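Local coordinates for uncharacterized protein (Bacteroides caccae, PDB 3NO2) that is of unknown function but folds as a six-bladed beta-propeller, at residues Ala72-Cys77 with Val92-His97. Sequence-based numbering, arbitrary orientation.
Sequences AAPAGC and VAWCGH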
# COMPACT_ATOMS: atom_id res chain seq x y z
N ALA A 72 -15.98 -7.66 7.24
CA ALA A 72 -16.37 -6.31 7.56
C ALA A 72 -15.51 -5.72 8.67
O ALA A 72 -15.16 -6.42 9.65
CB ALA A 72 -17.85 -6.29 7.97
N ALA A 73 -15.15 -4.45 8.56
CA ALA A 73 -14.62 -3.70 9.69
C ALA A 73 -15.76 -3.39 10.66
O ALA A 73 -16.87 -3.10 10.22
CB ALA A 73 -13.98 -2.44 9.25
N PRO A 74 -15.49 -3.39 11.96
CA PRO A 74 -16.51 -2.94 12.90
C PRO A 74 -16.87 -1.48 12.71
O PRO A 74 -16.13 -0.74 12.10
CB PRO A 74 -15.85 -3.16 14.28
CG PRO A 74 -14.81 -4.20 14.04
CD PRO A 74 -14.30 -3.91 12.65
N ALA A 75 -18.04 -1.06 13.20
CA ALA A 75 -18.46 0.32 13.03
C ALA A 75 -17.40 1.32 13.47
O ALA A 75 -16.83 1.20 14.57
CB ALA A 75 -19.80 0.58 13.81
N GLY A 76 -17.15 2.31 12.64
CA GLY A 76 -16.19 3.37 12.92
C GLY A 76 -14.75 2.96 12.67
O GLY A 76 -13.85 3.82 12.73
N CYS A 77 -14.50 1.67 12.41
CA CYS A 77 -13.14 1.18 12.11
C CYS A 77 -12.90 1.38 10.62
O CYS A 77 -13.84 1.59 9.85
CB CYS A 77 -12.97 -0.28 12.49
SG CYS A 77 -13.00 -0.62 14.28
N VAL A 92 -4.87 -8.70 6.50
CA VAL A 92 -5.74 -7.52 6.47
C VAL A 92 -5.69 -6.83 7.81
O VAL A 92 -5.34 -7.44 8.82
CB VAL A 92 -7.17 -7.86 6.07
CG1 VAL A 92 -7.24 -8.53 4.67
CG2 VAL A 92 -7.88 -8.72 7.15
N ALA A 93 -6.07 -5.57 7.90
CA ALA A 93 -6.03 -4.86 9.17
C ALA A 93 -6.94 -3.64 9.15
O ALA A 93 -7.04 -2.97 8.12
CB ALA A 93 -4.58 -4.42 9.57
N TRP A 94 -7.53 -3.35 10.31
CA TRP A 94 -8.34 -2.17 10.49
C TRP A 94 -7.82 -1.25 11.58
O TRP A 94 -7.39 -1.66 12.66
CB TRP A 94 -9.83 -2.49 10.68
CG TRP A 94 -10.27 -3.13 11.95
CD1 TRP A 94 -10.36 -2.58 13.20
CD2 TRP A 94 -10.79 -4.47 12.08
NE1 TRP A 94 -10.87 -3.49 14.09
CE2 TRP A 94 -11.16 -4.65 13.42
CE3 TRP A 94 -10.98 -5.51 11.18
CZ2 TRP A 94 -11.71 -5.85 13.88
CZ3 TRP A 94 -11.56 -6.71 11.64
CH2 TRP A 94 -11.89 -6.85 12.98
N CYS A 95 -7.89 0.04 11.27
CA CYS A 95 -7.71 1.11 12.23
C CYS A 95 -8.90 1.15 13.16
O CYS A 95 -10.04 0.93 12.72
CB CYS A 95 -7.61 2.45 11.50
SG CYS A 95 -6.30 2.43 10.21
N GLY A 96 -8.66 1.40 14.43
CA GLY A 96 -9.75 1.47 15.40
C GLY A 96 -9.22 1.42 16.81
O GLY A 96 -8.08 1.86 17.10
N HIS A 97 -10.06 0.89 17.71
CA HIS A 97 -9.78 0.84 19.17
C HIS A 97 -10.34 -0.48 19.72
O HIS A 97 -11.50 -0.51 20.18
CB HIS A 97 -10.40 2.05 19.86
CG HIS A 97 -9.79 3.32 19.40
ND1 HIS A 97 -8.49 3.64 19.68
CD2 HIS A 97 -10.27 4.33 18.64
CE1 HIS A 97 -8.17 4.78 19.10
NE2 HIS A 97 -9.23 5.23 18.46
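Pro74 lies over one face of the Trp94 indole, its ring crossing the aromatic plane at about a right angle. The point of contact is Pro74 CD, which sits 3.4 Å from the centroid of the Trp94 six-membered ring and only 17° off the ring normal, a CH-pi contact; Pro74 CG lies outside the rim, beyond the CE2-CZ2 bond, 3.5 Å from Trp94 CZ2. The pyrrole end of the indole meets Cys77 instead. In one of its two modelled conformers, Cys77 SG comes in obliquely, 4.0 Å from the centroid of the Trp94 five-membered ring and 45° off its normal, nearest to Trp94 CD1 at 3.5 Å. With SG anti to its own carbonyl carbon (chi1 -68°), the sulfur reaches the indole. Cys77 CA also closes to 3.2 Å from Cys95 O, setting the end of the turn against the strand end. Ala73 fills in at the root of the tryptophan, its CB 4.4 Å from Trp94 CB.

What brings proline and cysteine to the same ring is a type II turn from Pro74 to Cys77, closed by the bond from Cys77 N to Pro74 O (2.9 Å), with Gly76 at positive phi.

In the propeller, this turn belongs to the link from strand 67-72, the outermost strand of one four-stranded blade, to strand 78-84, which opens the next. The link packs against the second strand of the blade it leads into, where Trp94 also touches Met79 of strand 78-84 and Thr100 and Leu102 of strand 99-104.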